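Local coordinates for protein benzoylformate decarboxylase (Mycobacterium smegmatis, PDB 4Q9D) that belongs to the thiamine pyrophosphate-dependent enzyme family, whose subunits combine three domains with parallel beta sheets, and carries a bound magnesium ion, at residues Ala258-Ala263 with Glu276-Tyr281. Residues are numbered along the deposited sequence; the frame is centred on the assembly and turned at random.
Sequences AGVEQA and EVFRYY
Behind the Val260-Phe278 contact, on the flank of loop 276-281 of the Rossmann-like central domain that faces away from the helix, Arg279 NH2 donates to Glu276 OE2 at 2.8 Å. The guanidinium grips the carboxylate side-on: Arg279 NE reaches Glu276 OE1 at 2.9 Å with an almost straight N-H...O angle of 174°. Both oxygens lie in the guanidinium plane, yet each is approached from well above the carboxylate plane. Asp238 and the carbonyl of Leu236 hold the remaining nitrogen, NH1. This loop leaves strand 269-273, and helix 257-264 leads into that strand as part of the crossover from strand 249-252. Contact between helix and loop is wholly apolar and rests on Val260, whose two methyls serve different rings. Val260 CG1, placed anti to the backbone N (chi1 172°), sits over one face of Phe278 in a CH-pi contact, 3.9 Å from the ring centroid and 17° off the normal. Val277 CG1 covers the opposite face toward the rim, so the ring is sandwiched between two valine methyls. The peptide joining Val277 to Phe278 is cis, and an inverse gamma turn centred on Arg279 follows, closed by a weak bond from Tyr280 N to Phe278 O. Tyr280, which ends the turn, packs on Met106 of the second subunit, bringing this buried cluster next to the subunit interface. One face of the Tyr280 ring lies against Phe278 CB, while Val260 CG2 approaches obliquely, 4.0 Å from Tyr280 CE1.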
ATOM      1  N   ALA B 258     -23.026  -6.654  24.928  1.00 25.70           N
ATOM      2  CA  ALA B 258     -23.922  -7.105  26.007  1.00 26.00           C
ATOM      3  C   ALA B 258     -25.274  -6.410  25.922  1.00 26.80           C
ATOM      4  O   ALA B 258     -26.322  -7.020  26.167  1.00 30.98           O
ATOM      5  CB  ALA B 258     -23.278  -6.859  27.396  1.00 27.54           C
ATOM      6  N   GLY B 259     -25.268  -5.130  25.572  1.00 24.69           N
ATOM      7  CA  GLY B 259     -26.517  -4.376  25.510  1.00 27.62           C
ATOM      8  C   GLY B 259     -27.446  -4.812  24.380  1.00 29.97           C
ATOM      9  O   GLY B 259     -28.653  -4.984  24.561  1.00 31.15           O
ATOM     10  N   VAL B 260     -26.879  -4.969  23.191  1.00 27.33           N
ATOM     11  CA  VAL B 260     -27.637  -5.492  22.058  1.00 29.10           C
ATOM     12  C   VAL B 260     -28.121  -6.919  22.307  1.00 22.01           C
ATOM     13  O   VAL B 260     -29.270  -7.249  21.993  1.00 28.18           O
ATOM     14  CB  VAL B 260     -26.845  -5.408  20.743  1.00 26.34           C
ATOM     15  CG1 VAL B 260     -27.575  -6.148  19.621  1.00 20.65           C
ATOM     16  CG2 VAL B 260     -26.607  -3.942  20.356  1.00 22.25           C
ATOM     17  N   GLU B 261     -27.248  -7.757  22.877  1.00 26.57           N
ATOM     18  CA  GLU B 261     -27.642  -9.116  23.255  1.00 30.43           C
ATOM     19  C   GLU B 261     -28.934  -9.121  24.091  1.00 32.70           C
ATOM     20  O   GLU B 261     -29.887  -9.829  23.772  1.00 29.45           O
ATOM     21  CB  GLU B 261     -26.529  -9.840  24.031  1.00 27.23           C
ATOM     22  CG  GLU B 261     -27.009 -11.235  24.527  1.00 35.44           C
ATOM     23  CD  GLU B 261     -25.990 -12.017  25.367  1.00 36.98           C
ATOM     24  OE1 GLU B 261     -24.934 -11.476  25.759  1.00 34.97           O
ATOM     25  OE2 GLU B 261     -26.257 -13.207  25.633  1.00 54.69           O
ATOM     26  N   GLN B 262     -28.958  -8.314  25.155  1.00 27.95           N
ATOM     27  CA  GLN B 262     -30.130  -8.187  26.015  1.00 29.02           C
ATOM     28  C   GLN B 262     -31.321  -7.564  25.296  1.00 32.99           C
ATOM     29  O   GLN B 262     -32.450  -7.956  25.537  1.00 36.15           O
ATOM     30  CB  GLN B 262     -29.804  -7.387  27.293  1.00 28.97           C
ATOM     31  CG  GLN B 262     -28.784  -8.081  28.181  1.00 30.94           C
ATOM     32  CD  GLN B 262     -28.402  -7.254  29.425  1.00 53.42           C
ATOM     33  OE1 GLN B 262     -29.088  -6.303  29.795  1.00 49.98           O
ATOM     34  NE2 GLN B 262     -27.301  -7.622  30.061  1.00 42.85           N
ATOM     35  N   ALA B 263     -31.085  -6.609  24.401  1.00 30.93           N
ATOM     36  CA  ALA B 263     -32.214  -5.968  23.705  1.00 28.31           C
ATOM     37  C   ALA B 263     -32.880  -6.901  22.695  1.00 30.66           C
ATOM     38  O   ALA B 263     -34.072  -6.779  22.427  1.00 37.63           O
ATOM     39  CB  ALA B 263     -31.790  -4.679  23.024  1.00 26.56           C
ATOM     40  N   GLU B 276     -25.335  -1.729  10.128  1.00 22.57           N
ATOM     41  CA  GLU B 276     -24.273  -2.690  10.410  1.00 22.94           C
ATOM     42  C   GLU B 276     -24.764  -3.693  11.436  1.00 27.70           C
ATOM     43  O   GLU B 276     -25.732  -3.447  12.158  1.00 25.25           O
ATOM     44  CB  GLU B 276     -23.027  -1.944  10.941  1.00 26.89           C
ATOM     45  CG  GLU B 276     -22.511  -0.973   9.888  1.00 31.42           C
ATOM     46  CD  GLU B 276     -21.785   0.241  10.417  1.00 42.97           C
ATOM     47  OE1 GLU B 276     -21.498   0.318  11.637  1.00 31.49           O
ATOM     48  OE2 GLU B 276     -21.485   1.122   9.572  1.00 39.85           O
ATOM     49  N   VAL B 277     -24.091  -4.829  11.488  1.00 22.69           N
ATOM     50  CA  VAL B 277     -24.340  -5.831  12.496  1.00 24.86           C
ATOM     51  C   VAL B 277     -23.084  -5.962  13.337  1.00 22.98           C
ATOM     52  O   VAL B 277     -22.190  -6.701  12.949  1.00 29.76           O
ATOM     53  CB  VAL B 277     -24.667  -7.202  11.835  1.00 22.65           C
ATOM     54  CG1 VAL B 277     -24.813  -8.311  12.905  1.00 21.59           C
ATOM     55  CG2 VAL B 277     -25.925  -7.092  11.015  1.00 23.11           C
ATOM     56  N   PHE B 278     -22.945  -5.201  14.430  1.00 23.76           N
ATOM     57  CA  PHE B 278     -23.754  -4.041  14.768  1.00 26.72           C
ATOM     58  C   PHE B 278     -22.776  -2.910  15.027  1.00 28.08           C
ATOM     59  O   PHE B 278     -21.608  -3.152  15.293  1.00 24.98           O
ATOM     60  CB  PHE B 278     -24.552  -4.242  16.067  1.00 20.96           C
ATOM     61  CG  PHE B 278     -25.719  -5.181  15.939  1.00 23.40           C
ATOM     62  CD1 PHE B 278     -26.927  -4.736  15.437  1.00 28.02           C
ATOM     63  CD2 PHE B 278     -25.608  -6.504  16.336  1.00 28.16           C
ATOM     64  CE1 PHE B 278     -28.026  -5.609  15.329  1.00 27.36           C
ATOM     65  CE2 PHE B 278     -26.701  -7.398  16.235  1.00 28.56           C
ATOM     66  CZ  PHE B 278     -27.908  -6.939  15.729  1.00 24.54           C
ATOM     67  N   ARG B 279     -23.253  -1.677  14.981  1.00 25.49           N
ATOM     68  CA  ARG B 279     -22.376  -0.556  15.253  1.00 24.53           C
ATOM     69  C   ARG B 279     -22.076  -0.491  16.747  1.00 26.89           C
ATOM     70  O   ARG B 279     -22.766   0.208  17.483  1.00 26.45           O
ATOM     71  CB  ARG B 279     -23.037   0.744  14.809  1.00 20.66           C
ATOM     72  CG  ARG B 279     -22.128   1.987  14.911  1.00 25.33           C
ATOM     73  CD  ARG B 279     -22.725   3.110  14.085  1.00 22.89           C
ATOM     74  NE  ARG B 279     -22.562   2.865  12.649  1.00 27.51           N
ATOM     75  CZ  ARG B 279     -22.839   3.763  11.703  1.00 30.99           C
ATOM     76  NH1 ARG B 279     -23.342   4.949  12.023  1.00 26.93           N
ATOM     77  NH2 ARG B 279     -22.655   3.463  10.434  1.00 30.35           N
ATOM     78  N   TYR B 280     -21.058  -1.221  17.191  1.00 25.59           N
ATOM     79  CA  TYR B 280     -20.652  -1.218  18.594  1.00 25.82           C
ATOM     80  C   TYR B 280     -19.560  -0.187  18.795  1.00 27.09           C
ATOM     81  O   TYR B 280     -18.761   0.028  17.909  1.00 24.18           O
ATOM     82  CB  TYR B 280     -20.042  -2.564  18.988  1.00 20.17           C
ATOM     83  CG  TYR B 280     -20.938  -3.793  18.830  1.00 28.33           C
ATOM     84  CD1 TYR B 280     -22.121  -3.946  19.572  1.00 24.11           C
ATOM     85  CD2 TYR B 280     -20.555  -4.824  17.996  1.00 23.38           C
ATOM     86  CE1 TYR B 280     -22.912  -5.087  19.427  1.00 25.51           C
ATOM     87  CE2 TYR B 280     -21.314  -5.973  17.859  1.00 27.76           C
ATOM     88  CZ  TYR B 280     -22.486  -6.105  18.585  1.00 27.47           C
ATOM     89  OH  TYR B 280     -23.200  -7.268  18.453  1.00 23.55           O
ATOM     90  N   TYR B 281     -19.581   0.447  19.969  1.00 27.44           N
ATOM     91  CA  TYR B 281     -18.615   1.469  20.359  1.00 30.36           C
ATOM     92  C   TYR B 281     -17.767   0.964  21.525  1.00 26.87           C
ATOM     93  O   TYR B 281     -16.762   0.287  21.308  1.00 28.86           O
ATOM     94  CB  TYR B 281     -19.328   2.765  20.745  1.00 34.13           C
ATOM     95  CG  TYR B 281     -18.423   3.977  20.781  1.00 35.79           C
ATOM     96  CD1 TYR B 281     -17.075   3.872  20.467  1.00 30.08           C
ATOM     97  CD2 TYR B 281     -18.920   5.227  21.129  1.00 31.77           C
ATOM     98  CE1 TYR B 281     -16.246   4.977  20.499  1.00 41.05           C
ATOM     99  CE2 TYR B 281     -18.098   6.337  21.163  1.00 34.95           C
ATOM    100  CZ  TYR B 281     -16.762   6.206  20.847  1.00 37.19           C
ATOM    101  OH  TYR B 281     -15.940   7.309  20.879  1.00 48.11           O
TER